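Long-range contacts in proteinase K (Serratia sp., PDB 2B6N), which probably hydrolyses peptide bonds as a calcium-binding serine endopeptidase of the subtilase (peptidase S8) family, this chain being its protease domain: residues G50-S55 against K89-V94; S180-D185 against P202-T207; F59-Y64 against G95-N100; A127-G132 against F153-G158; S5-I10 against S83-A88. All coordinates share one frame; numbering follows the deposited sequence.

Overall arrangement
From the N terminus, contact 5 comes first: it brings the start of helix 8-13 back against the loop that follows helix 72-81, 73 residues on. Contacts 1 and 3 open inside that span and close after it, so both cross contact 5; they also cross each other, sharing strand 92-97 and touching where Ser54 meets Gly95. Contact 4 follows in series, joining strands 125-129 and 152-156 near the centre of the chain, and contact 2 closes a short loop beyond strand 176-181. Contacts 1 to 4 all reach the seven-stranded parallel sheet; contact 5 meets contact 2 through Trp8 and contact 1 through Lys89.

Contact 1 of 5, residues G50-S55 against K89-V94; sequences GGRASS and KNVNVV
Arg52 and Val93 start the backbone pairing of strands 53-58 and 92-97: Val93 N donates to Arg52 O over 2.9 Å, nearly straight at 173°, and Ser54 N returns a bond to Val93 O. Between these two bonds the CA of Ala53 lies 3.3 Å from Val93 O, a CA-H...O contact of the kind parallel strands make. The second polar group is the guanidinium of Arg52. Its chain bends about CG-CD (chi3 -73°), which folds the head back beside the backbone of residues 89-91; NH1 then reaches Val91 O at 2.9 Å, in the guanidinium plane and on a carbonyl lone pair. Lys89 O sits over the centre of one guanidinium face, 3.2 Å from Arg52 CZ, too badly angled for a bond with either NH group. NH2 is taken by Gly81 O, at the end of helix 72-81, so both terminal nitrogens are bonded to backbone carbonyls, which fixes the group's rotation. Apolar contact is small: Ala53 CB meets Val93 CB at 4.0 Å on one face of the sheet, while Ser54 and Val94 point to the other. A water bridges Ser54 OG (2.7 Å) and Val93 O. Strand 34-39 flanks strand 92-97 on its other edge. The pair forms the edge of the parallel sheet and, with helix 72-81 between the two strands, a beta-alpha-beta unit of the subtilase fold.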
# COMPACT_ATOMS: atom_id res chain seq x y z
N GLY A 50 0.68 14.70 10.83
CA GLY A 50 0.67 16.16 10.91
C GLY A 50 -0.62 16.79 10.41
O GLY A 50 -0.60 17.81 9.73
N GLY A 51 -1.76 16.19 10.75
CA GLY A 51 -3.03 16.77 10.30
C GLY A 51 -3.55 16.27 8.96
O GLY A 51 -4.71 16.52 8.62
N ARG A 52 -2.72 15.56 8.19
CA ARG A 52 -3.13 15.12 6.85
C ARG A 52 -4.03 13.88 6.83
O ARG A 52 -4.51 13.49 5.77
CB ARG A 52 -1.91 14.88 5.95
CG ARG A 52 -1.08 16.13 5.69
CD ARG A 52 0.25 15.80 5.01
NE ARG A 52 1.20 15.15 5.93
CZ ARG A 52 1.63 13.89 5.80
NH1 ARG A 52 1.22 13.13 4.79
NH2 ARG A 52 2.49 13.39 6.68
N ALA A 53 -4.25 13.26 7.99
CA ALA A 53 -5.11 12.08 8.07
C ALA A 53 -6.47 12.42 8.63
O ALA A 53 -6.59 13.11 9.65
CB ALA A 53 -4.47 10.97 8.91
N SER A 54 -7.50 11.89 7.98
CA SER A 54 -8.86 12.07 8.45
C SER A 54 -9.68 10.80 8.18
O SER A 54 -9.25 9.91 7.42
CB SER A 54 -9.51 13.30 7.80
OG SER A 54 -9.63 13.13 6.39
N SER A 55 -10.85 10.72 8.79
CA SER A 55 -11.73 9.56 8.58
C SER A 55 -12.59 9.68 7.34
O SER A 55 -13.15 10.75 7.05
CB SER A 55 -12.62 9.33 9.80
OG SER A 55 -11.85 9.05 10.95
N LYS A 89 5.36 12.20 1.63
CA LYS A 89 5.32 12.87 2.93
C LYS A 89 4.34 14.03 3.05
O LYS A 89 4.20 14.62 4.13
CB LYS A 89 6.74 13.28 3.32
CG LYS A 89 7.71 12.06 3.37
CD LYS A 89 9.09 12.46 3.83
CE LYS A 89 10.04 11.26 3.82
NZ LYS A 89 9.75 10.21 4.86
N ASN A 90 3.66 14.37 1.96
CA ASN A 90 2.61 15.41 2.02
C ASN A 90 1.27 14.96 1.44
O ASN A 90 0.39 15.80 1.13
CB ASN A 90 3.08 16.70 1.34
CG ASN A 90 2.27 17.91 1.76
OD1 ASN A 90 1.89 18.76 0.93
ND2 ASN A 90 2.00 18.02 3.05
N VAL A 91 1.10 13.65 1.29
CA VAL A 91 -0.16 13.10 0.77
C VAL A 91 -1.29 13.28 1.79
O VAL A 91 -1.04 13.31 3.00
CB VAL A 91 -0.01 11.60 0.38
CG1 VAL A 91 -0.02 10.70 1.61
CG2 VAL A 91 -1.09 11.17 -0.62
N ASN A 92 -2.52 13.43 1.30
CA ASN A 92 -3.69 13.33 2.18
C ASN A 92 -4.04 11.87 2.42
O ASN A 92 -3.96 11.06 1.49
CB ASN A 92 -4.86 14.08 1.58
CG ASN A 92 -4.51 15.51 1.30
OD1 ASN A 92 -4.19 16.26 2.22
ND2 ASN A 92 -4.51 15.89 0.01
N VAL A 93 -4.39 11.53 3.66
CA VAL A 93 -4.68 10.17 4.07
C VAL A 93 -6.12 10.12 4.54
O VAL A 93 -6.52 10.92 5.38
CB VAL A 93 -3.74 9.69 5.20
CG1 VAL A 93 -4.15 8.28 5.72
CG2 VAL A 93 -2.28 9.67 4.72
N VAL A 94 -6.88 9.18 3.99
CA VAL A 94 -8.27 8.96 4.38
C VAL A 94 -8.49 7.51 4.82
O VAL A 94 -8.31 6.56 4.04
CB VAL A 94 -9.28 9.35 3.25
CG1 VAL A 94 -10.73 9.04 3.70
CG2 VAL A 94 -9.16 10.81 2.89
O HOH W 1 -7.32 13.69 5.03

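Contact 2 of 5, residues S180-D185 against P202-T207; sequences STTSND and PGSSIT. With SO4 (sulfate ion), chain D.
At the edge of the parallel sheet, where strand 176-181 runs beside the outermost strand 199-202, Thr181 and Gly203 carry a backbone bond where the strand pairing ends. Gly203 N points almost straight at Thr181 O (3.0 Å, 176°) and lies in its carbonyl plane. The next amide, Ser204 N, turns to the same oxygen at 3.2 Å, tilted 31° from that plane, so one carbonyl grips two consecutive N-H groups as the chain leaves the sheet. Ser180 OG packs on the backbone of Gly203, 3.0 Å from its CA; the hydroxyl itself is bonded to Ser188 OG. Thr181 OG1 lies against Pro202, whose nitrogen has no hydrogen to offer. Thr181 and Pro202 form a parallel bridge, and their side chains diverge. Past the strand end, Thr182 to Asp185 make a type I beta turn, with Asp185 N bonded to Thr182 O. The methyl CG2 of Thr182 touches Ser204 OG at 3.6 Å. This hydroxyl stands anti to its own carbonyl carbon (chi1 -68°), and from there it donates to sulfate O4 at 2.5 Å; the ion, probably from the crystallisation liquor, also binds Ser189 OG. Ser188 OG is bonded to Ser204 OG as well as to Ser180 OG. A water links the turn to residues 202-207, accepting from Ser183 N and donating to Ser204 O, which also accepts from Trp8 NE1 of helix 8-13.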
# COMPACT_ATOMS: atom_id res chain seq x y z
N SER A 180 6.17 -9.22 -1.59
CA SER A 180 7.03 -8.70 -0.52
C SER A 180 8.49 -9.16 -0.68
O SER A 180 8.73 -10.33 -1.02
CB SER A 180 6.50 -9.20 0.83
OG SER A 180 7.37 -8.82 1.88
N THR A 181 9.44 -8.26 -0.40
CA THR A 181 10.87 -8.61 -0.36
C THR A 181 11.52 -8.32 0.98
O THR A 181 10.97 -7.56 1.79
CB THR A 181 11.68 -7.84 -1.42
OG1 THR A 181 11.56 -6.43 -1.18
CG2 THR A 181 11.17 -8.16 -2.85
N THR A 182 12.71 -8.89 1.18
CA THR A 182 13.55 -8.64 2.35
C THR A 182 14.65 -7.63 2.02
O THR A 182 14.83 -7.23 0.86
CB THR A 182 14.21 -9.92 2.84
OG1 THR A 182 15.27 -10.28 1.94
CG2 THR A 182 13.18 -11.07 2.94
N SER A 183 15.40 -7.23 3.04
CA SER A 183 16.49 -6.25 2.88
C SER A 183 17.69 -6.75 2.08
O SER A 183 18.57 -5.95 1.75
CB SER A 183 16.95 -5.69 4.24
OG SER A 183 17.46 -6.72 5.08
N ASN A 184 17.73 -8.05 1.75
CA ASN A 184 18.78 -8.53 0.83
C ASN A 184 18.25 -8.82 -0.57
O ASN A 184 18.93 -9.45 -1.39
CB ASN A 184 19.59 -9.71 1.40
CG ASN A 184 18.80 -11.02 1.44
OD1 ASN A 184 17.66 -11.10 0.98
ND2 ASN A 184 19.42 -12.06 2.00
N ASP A 185 17.03 -8.36 -0.83
CA ASP A 185 16.34 -8.47 -2.14
C ASP A 185 15.81 -9.88 -2.43
O ASP A 185 15.50 -10.19 -3.59
CB ASP A 185 17.21 -7.96 -3.33
CG ASP A 185 17.30 -6.44 -3.39
OD1 ASP A 185 16.48 -5.76 -2.71
OD2 ASP A 185 18.18 -5.91 -4.12
N PRO A 202 9.52 -3.77 -0.58
CA PRO A 202 9.90 -4.16 0.79
C PRO A 202 8.72 -4.49 1.67
O PRO A 202 7.80 -3.67 1.83
CB PRO A 202 10.61 -2.91 1.31
CG PRO A 202 11.29 -2.35 0.08
CD PRO A 202 10.17 -2.50 -0.98
N GLY A 203 8.75 -5.67 2.27
CA GLY A 203 7.66 -6.09 3.15
C GLY A 203 8.07 -6.81 4.41
O GLY A 203 7.26 -6.93 5.32
N SER A 204 9.31 -7.27 4.49
CA SER A 204 9.80 -7.90 5.73
C SER A 204 10.41 -6.86 6.69
O SER A 204 11.24 -6.05 6.28
CB SER A 204 10.83 -9.00 5.42
OG SER A 204 10.25 -10.14 4.76
N SER A 205 9.98 -6.90 7.96
CA SER A 205 10.51 -6.03 9.05
C SER A 205 10.48 -4.55 8.69
O SER A 205 11.51 -3.88 8.60
CB SER A 205 11.93 -6.47 9.48
OG SER A 205 11.91 -7.78 10.01
N ILE A 206 9.27 -4.06 8.43
CA ILE A 206 9.02 -2.67 8.02
C ILE A 206 8.59 -1.87 9.25
O ILE A 206 7.64 -2.25 9.93
CB ILE A 206 7.89 -2.59 6.94
CG1 ILE A 206 8.31 -3.36 5.66
CG2 ILE A 206 7.49 -1.12 6.66
CD1 ILE A 206 9.64 -2.88 5.02
N THR A 207 9.29 -0.77 9.52
CA THR A 207 8.93 0.10 10.63
C THR A 207 8.03 1.24 10.18
O THR A 207 8.26 1.86 9.11
CB THR A 207 10.17 0.68 11.33
OG1 THR A 207 11.06 -0.39 11.69
CG2 THR A 207 9.74 1.44 12.60
S SO4 D . 11.45 -13.57 5.81
O1 SO4 D . 12.73 -13.65 6.51
O2 SO4 D . 10.50 -14.55 6.33
O3 SO4 D . 11.67 -13.87 4.39
O4 SO4 D . 10.89 -12.24 6.05
O HOH W 2 14.04 -7.58 5.65

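Contact 3 of 5, residues F59-Y64 against G95-N100; sequences FIDNDY and GVRVLN
Phe59 N donates to Arg97 O at 2.8 Å, continuing the strand pairing just past the end of strand 53-58. The Phe59 ring lies alongside two valines that point the same way: CE1 meets Val96 CG1 at the ring edge, and CD1 lies 4.2 Å from Val98 CG1. Ile60 crosses Arg97 at about a right angle, its CB over one guanidinium face and 3.7 Å from Arg97 NH1. The longer branch of Ile60 runs on along the strand end, CD1 coming within 3.5 Å of Val98 O and resting beside the backbone of Asn100. Asp61 meets the same guanidinium at its edge: Asp61 OD2 and Arg97 NH1 form a salt bridge at 3.2 Å, with a weak, bent hydrogen bond and planes 72° apart. A water accepts from Arg97 NH2 and donates to Asp61 OD1. The extended Arg97 chain, with chi1 to chi3 all near 180°, carries its head out to Asp61 and to Asp58, the stronger salt-bridge partner. Asp58, Asn62 and Asp63 make a G1 beta bulge. The loop thus closes over the end of strand 92-97 in the subtilase sheet; two residues past the strand, Leu99 lies against the predicted catalytic Asp39 and His72.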
# COMPACT_ATOMS: atom_id res chain seq x y z
N PHE A 59 -17.11 1.11 8.23
CA PHE A 59 -18.07 0.04 7.93
C PHE A 59 -18.16 -1.06 8.99
O PHE A 59 -19.02 -1.94 8.90
CB PHE A 59 -17.85 -0.52 6.52
CG PHE A 59 -18.16 0.48 5.43
CD1 PHE A 59 -17.14 1.20 4.81
CD2 PHE A 59 -19.49 0.74 5.08
CE1 PHE A 59 -17.43 2.14 3.82
CE2 PHE A 59 -19.80 1.68 4.11
CZ PHE A 59 -18.77 2.39 3.47
N ILE A 60 -17.32 -1.00 10.01
CA ILE A 60 -17.49 -1.90 11.16
C ILE A 60 -18.56 -1.33 12.10
O ILE A 60 -19.54 -2.02 12.44
CB ILE A 60 -16.16 -2.11 11.91
CG1 ILE A 60 -15.12 -2.73 10.97
CG2 ILE A 60 -16.37 -2.99 13.18
CD1 ILE A 60 -15.47 -4.15 10.47
N ASP A 61 -18.39 -0.07 12.50
CA ASP A 61 -19.32 0.60 13.44
C ASP A 61 -20.49 1.31 12.78
O ASP A 61 -21.44 1.72 13.46
CB ASP A 61 -18.57 1.58 14.35
CG ASP A 61 -17.60 0.90 15.30
OD1 ASP A 61 -17.74 -0.32 15.55
OD2 ASP A 61 -16.70 1.60 15.80
N ASN A 62 -20.42 1.45 11.46
CA ASN A 62 -21.40 2.21 10.68
C ASN A 62 -21.51 3.69 11.09
O ASN A 62 -22.59 4.19 11.45
CB ASN A 62 -22.77 1.51 10.69
CG ASN A 62 -23.71 2.09 9.65
OD1 ASN A 62 -23.27 2.63 8.64
ND2 ASN A 62 -25.01 1.97 9.91
N ASP A 63 -20.37 4.38 11.04
CA ASP A 63 -20.35 5.81 11.28
C ASP A 63 -19.08 6.42 10.66
O ASP A 63 -18.33 5.71 9.98
CB ASP A 63 -20.54 6.16 12.79
CG ASP A 63 -19.42 5.64 13.68
OD1 ASP A 63 -18.25 5.60 13.24
OD2 ASP A 63 -19.71 5.29 14.84
N TYR A 64 -18.85 7.71 10.87
CA TYR A 64 -17.76 8.40 10.17
C TYR A 64 -16.43 8.44 10.92
O TYR A 64 -15.51 9.15 10.52
CB TYR A 64 -18.20 9.81 9.78
CG TYR A 64 -19.35 9.82 8.82
CD1 TYR A 64 -20.67 9.77 9.29
CD2 TYR A 64 -19.14 9.88 7.44
CE1 TYR A 64 -21.74 9.79 8.42
CE2 TYR A 64 -20.21 9.88 6.55
CZ TYR A 64 -21.51 9.83 7.05
OH TYR A 64 -22.58 9.83 6.18
N GLY A 95 -8.89 7.34 6.07
CA GLY A 95 -9.18 6.01 6.60
C GLY A 95 -10.56 5.50 6.20
O GLY A 95 -11.58 6.18 6.37
N VAL A 96 -10.57 4.29 5.64
CA VAL A 96 -11.81 3.58 5.31
C VAL A 96 -11.75 2.28 6.09
O VAL A 96 -11.03 1.36 5.72
CB VAL A 96 -11.95 3.35 3.78
CG1 VAL A 96 -13.30 2.72 3.46
CG2 VAL A 96 -11.85 4.70 3.07
N ARG A 97 -12.48 2.23 7.21
CA ARG A 97 -12.36 1.08 8.12
C ARG A 97 -13.31 -0.06 7.74
O ARG A 97 -14.56 0.06 7.82
CB ARG A 97 -12.54 1.53 9.59
CG ARG A 97 -12.55 0.35 10.58
CD ARG A 97 -12.57 0.84 12.03
NE ARG A 97 -12.42 -0.26 12.98
CZ ARG A 97 -13.28 -0.55 13.97
NH1 ARG A 97 -14.38 0.17 14.17
NH2 ARG A 97 -13.02 -1.58 14.76
N VAL A 98 -12.71 -1.17 7.31
CA VAL A 98 -13.47 -2.35 6.91
C VAL A 98 -13.07 -3.59 7.70
O VAL A 98 -13.62 -4.69 7.50
CB VAL A 98 -13.39 -2.63 5.39
CG1 VAL A 98 -13.87 -1.42 4.60
CG2 VAL A 98 -11.95 -3.02 4.96
N LEU A 99 -12.10 -3.41 8.60
CA LEU A 99 -11.58 -4.51 9.40
C LEU A 99 -11.70 -4.13 10.85
O LEU A 99 -11.47 -2.97 11.19
CB LEU A 99 -10.10 -4.80 9.05
CG LEU A 99 -9.78 -5.17 7.60
CD1 LEU A 99 -8.30 -5.51 7.46
CD2 LEU A 99 -10.66 -6.34 7.15
N ASN A 100 -12.10 -5.09 11.68
CA ASN A 100 -12.38 -4.82 13.10
C ASN A 100 -11.12 -4.74 14.01
O ASN A 100 -9.98 -4.75 13.52
CB ASN A 100 -13.44 -5.82 13.64
CG ASN A 100 -12.97 -7.26 13.62
OD1 ASN A 100 -11.77 -7.54 13.73
ND2 ASN A 100 -13.91 -8.19 13.50
O HOH W 3 -15.27 -1.51 16.69

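Contact 4 of 5, residues A127-G132 against F153-G158; sequences ANMSLG and FVVAAG
Two torsions set the apolar core of this pairing: Phe153, with chi1 at -90°, swings its ring back across to Ala127, and Met129, with CG anti to its carbonyl carbon (chi1 -62°), sends its sulfur to the same ring. Ala127 CB stands over the ring centre, 3.6 Å from the centroid of Phe153, a CH-pi contact onto one face. Met129 SD comes instead to the edge, close to the ring plane and 3.9 Å from Phe153 CD2, a Met-aromatic contact. Further along the same side of the sheet, Met129 CB touches Val155 CG1 at 3.7 Å. The backbones run parallel, 4.7 Å between the strand axes at 15°, and exchange three bonds: Val154 N to Ala127 O, Met129 N to Val154 O at 2.8 Å, and Ala156 N to Met129 O at 3.1 Å. The CA-H groups of Phe153, Asn128 and Val155 point at Ala127 O, Val154 O and Met129 O. At the C-terminal ends, Ser130 centres an inverse gamma turn, Ala156 CB rests on Ser130 CA, and a water donates to both Leu131 O and Ala156 O at 2.6 Å. Ser130 OG is bonded to Ser224 O, beside the predicted charge-relay Ser224 and Asp39. Strand 34-39 borders 125-129 and strand 176-181 borders 152-156; helices 107-120 and 137-148 pack on the Phe153 and Met129 face, while helices 72-81 and 223-240 cover the face of Asn128 and Val154.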
# COMPACT_ATOMS: atom_id res chain seq x y z
N ALA A 127 -5.91 4.05 -3.77
CA ALA A 127 -6.49 3.30 -2.65
C ALA A 127 -5.58 2.11 -2.37
O ALA A 127 -5.10 1.48 -3.31
CB ALA A 127 -7.91 2.82 -2.97
N ASN A 128 -5.35 1.83 -1.09
CA ASN A 128 -4.54 0.68 -0.69
C ASN A 128 -5.39 -0.35 0.03
O ASN A 128 -6.14 0.01 0.94
CB ASN A 128 -3.42 1.14 0.25
CG ASN A 128 -2.50 -0.00 0.65
OD1 ASN A 128 -2.68 -0.66 1.70
ND2 ASN A 128 -1.53 -0.27 -0.21
N MET A 129 -5.25 -1.61 -0.37
CA MET A 129 -5.91 -2.72 0.30
C MET A 129 -4.91 -3.76 0.80
O MET A 129 -4.59 -4.71 0.08
CB MET A 129 -6.91 -3.39 -0.66
CG MET A 129 -8.03 -2.45 -1.11
SD MET A 129 -9.27 -3.34 -2.10
CE MET A 129 -10.06 -4.35 -0.87
N SER A 130 -4.41 -3.55 2.02
CA SER A 130 -3.56 -4.54 2.70
C SER A 130 -4.42 -5.58 3.44
O SER A 130 -4.45 -5.64 4.67
CB SER A 130 -2.60 -3.82 3.67
OG SER A 130 -1.61 -3.11 2.93
N LEU A 131 -5.10 -6.42 2.66
CA LEU A 131 -6.05 -7.39 3.16
C LEU A 131 -6.38 -8.31 1.99
O LEU A 131 -6.18 -7.94 0.82
CB LEU A 131 -7.33 -6.71 3.68
CG LEU A 131 -8.18 -5.93 2.68
CD1 LEU A 131 -9.16 -6.85 1.90
CD2 LEU A 131 -8.94 -4.85 3.43
N GLY A 132 -6.88 -9.49 2.30
CA GLY A 132 -7.21 -10.45 1.26
C GLY A 132 -7.92 -11.65 1.86
O GLY A 132 -7.99 -11.80 3.10
N PHE A 153 -5.94 1.34 -7.66
CA PHE A 153 -5.95 0.41 -6.51
C PHE A 153 -4.69 -0.43 -6.42
O PHE A 153 -4.24 -1.04 -7.40
CB PHE A 153 -7.17 -0.52 -6.58
CG PHE A 153 -8.36 0.02 -5.90
CD1 PHE A 153 -9.01 1.14 -6.39
CD2 PHE A 153 -8.84 -0.59 -4.76
CE1 PHE A 153 -10.11 1.64 -5.75
CE2 PHE A 153 -9.96 -0.10 -4.10
CZ PHE A 153 -10.59 1.03 -4.60
N VAL A 154 -4.14 -0.48 -5.21
CA VAL A 154 -2.90 -1.21 -4.93
C VAL A 154 -3.23 -2.16 -3.78
O VAL A 154 -3.80 -1.74 -2.77
CB VAL A 154 -1.77 -0.24 -4.50
CG1 VAL A 154 -0.46 -1.03 -4.25
CG2 VAL A 154 -1.53 0.85 -5.56
N VAL A 155 -2.89 -3.44 -3.93
CA VAL A 155 -3.32 -4.49 -3.00
C VAL A 155 -2.20 -5.47 -2.66
O VAL A 155 -1.29 -5.69 -3.48
CB VAL A 155 -4.59 -5.29 -3.51
CG1 VAL A 155 -5.65 -4.33 -4.04
CG2 VAL A 155 -4.24 -6.33 -4.60
N ALA A 156 -2.27 -6.05 -1.47
CA ALA A 156 -1.28 -7.04 -1.03
C ALA A 156 -1.51 -8.36 -1.76
O ALA A 156 -2.67 -8.77 -1.99
CB ALA A 156 -1.37 -7.24 0.48
N ALA A 157 -0.41 -9.02 -2.14
CA ALA A 157 -0.50 -10.33 -2.80
C ALA A 157 -0.96 -11.43 -1.83
O ALA A 157 -1.62 -12.39 -2.25
CB ALA A 157 0.83 -10.72 -3.44
N GLY A 158 -0.66 -11.26 -0.55
CA GLY A 158 -1.02 -12.25 0.47
C GLY A 158 0.21 -12.97 1.02
O GLY A 158 1.26 -13.02 0.38
O HOH W 4 -5.24 -8.55 -1.57

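Contact 5 of 5, residues S5-I10 against S83-A88; sequences SPTWGI and STYGVA
Thr7 and Ile10, at the start of helix 8-13, face the loop 84-87 with no direct hydrogen bond between the backbones, whose nearest CA atoms, those of Ile10 and Val87, are 6.3 Å apart. In the subtilase fold seen here this joins the N-terminal helix, which leads into the calcium site of Asp11 and Asp14, to the loop between helix 72-81 and strand 92-97. Ile10 does most of the touching. Its CG1 lies between the backbone N and the carbonyl carbon (chi1 66°), and the extended chi2 carries CD1 on to the carbonyls of the loop, 3.6 Å from Thr84 O and somewhat farther from Gly86 O. The other branch, CG2, drops beside Tyr85 O at 3.7 Å and packs at 3.9 Å on Val87 CG2, the two side chains antiparallel to one another. Val87 itself is backed by helix 223-240, and Tyr24 of strand 23-25 touches Ile10. Thr7 crosses the Tyr85 side chain at about a right angle and puts its methyl CG2 at the ring edge, 4.1 Å from Tyr85 CD2. One face of the Tyr85 ring holds the methyl of its neighbour Thr84, and Thr207 of strand 206-209 lies against both Thr7 and Tyr85. A water makes the polar link, accepting from Thr7 N at 2.8 Å and donating to Thr84 O at 2.8 Å.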
# COMPACT_ATOMS: atom_id res chain seq x y z
N SER A 5 19.14 8.50 7.39
CA SER A 5 18.75 7.43 8.31
C SER A 5 17.27 7.02 8.23
O SER A 5 16.61 6.86 9.27
CB SER A 5 19.15 7.77 9.76
OG SER A 5 20.57 7.83 9.88
N PRO A 6 16.76 6.77 7.00
CA PRO A 6 15.38 6.30 6.88
C PRO A 6 15.29 4.84 7.30
O PRO A 6 16.31 4.14 7.35
CB PRO A 6 15.11 6.47 5.38
CG PRO A 6 16.42 6.19 4.74
CD PRO A 6 17.43 6.84 5.69
N THR A 7 14.08 4.38 7.60
CA THR A 7 13.84 2.96 7.78
C THR A 7 14.16 2.25 6.45
O THR A 7 14.16 2.90 5.40
CB THR A 7 12.40 2.71 8.29
OG1 THR A 7 12.28 1.36 8.73
CG2 THR A 7 11.34 3.06 7.21
N TRP A 8 14.44 0.94 6.50
CA TRP A 8 15.03 0.24 5.35
C TRP A 8 14.16 0.20 4.11
O TRP A 8 14.68 0.31 3.00
CB TRP A 8 15.54 -1.18 5.71
CG TRP A 8 14.55 -2.32 5.53
CD1 TRP A 8 13.76 -2.87 6.51
CD2 TRP A 8 14.23 -3.02 4.32
NE1 TRP A 8 13.01 -3.89 5.99
CE2 TRP A 8 13.26 -3.99 4.64
CE3 TRP A 8 14.68 -2.92 2.99
CZ2 TRP A 8 12.73 -4.88 3.69
CZ3 TRP A 8 14.13 -3.78 2.03
CH2 TRP A 8 13.17 -4.76 2.40
N GLY A 9 12.85 0.03 4.29
CA GLY A 9 11.93 -0.10 3.15
C GLY A 9 12.03 1.07 2.20
O GLY A 9 12.31 0.90 1.00
N ILE A 10 11.77 2.27 2.74
CA ILE A 10 11.85 3.48 1.93
C ILE A 10 13.30 3.76 1.46
O ILE A 10 13.50 4.27 0.37
CB ILE A 10 11.19 4.72 2.62
CG1 ILE A 10 11.95 5.14 3.88
CG2 ILE A 10 9.70 4.44 2.92
CD1 ILE A 10 11.32 6.36 4.57
N SER A 83 5.50 11.34 7.97
CA SER A 83 6.63 12.28 7.88
C SER A 83 7.97 11.52 7.89
O SER A 83 8.86 11.77 7.06
CB SER A 83 6.57 13.28 9.08
N THR A 84 8.11 10.59 8.83
CA THR A 84 9.35 9.84 9.02
C THR A 84 9.36 8.54 8.22
O THR A 84 10.36 8.23 7.54
CB THR A 84 9.56 9.46 10.50
OG1 THR A 84 9.44 10.63 11.30
CG2 THR A 84 10.93 8.86 10.71
N TYR A 85 8.27 7.78 8.33
CA TYR A 85 8.23 6.41 7.80
C TYR A 85 7.63 6.28 6.43
O TYR A 85 7.59 5.19 5.87
CB TYR A 85 7.50 5.47 8.79
CG TYR A 85 8.20 5.53 10.11
CD1 TYR A 85 7.61 6.17 11.20
CD2 TYR A 85 9.49 5.01 10.25
CE1 TYR A 85 8.31 6.28 12.41
CE2 TYR A 85 10.19 5.13 11.46
CZ TYR A 85 9.58 5.76 12.52
OH TYR A 85 10.25 5.88 13.71
N GLY A 86 7.19 7.41 5.87
CA GLY A 86 6.40 7.38 4.65
C GLY A 86 7.08 7.72 3.34
O GLY A 86 8.07 8.45 3.30
N VAL A 87 6.52 7.18 2.26
CA VAL A 87 6.99 7.41 0.88
C VAL A 87 6.63 8.82 0.38
O VAL A 87 7.47 9.52 -0.22
CB VAL A 87 6.40 6.33 -0.08
CG1 VAL A 87 6.75 6.62 -1.55
CG2 VAL A 87 6.89 4.94 0.29
N ALA A 88 5.38 9.22 0.64
CA ALA A 88 4.80 10.45 0.07
C ALA A 88 4.41 11.37 1.23
O ALA A 88 3.29 11.31 1.75
CB ALA A 88 3.58 10.11 -0.78
O HOH W 5 12.14 6.26 8.36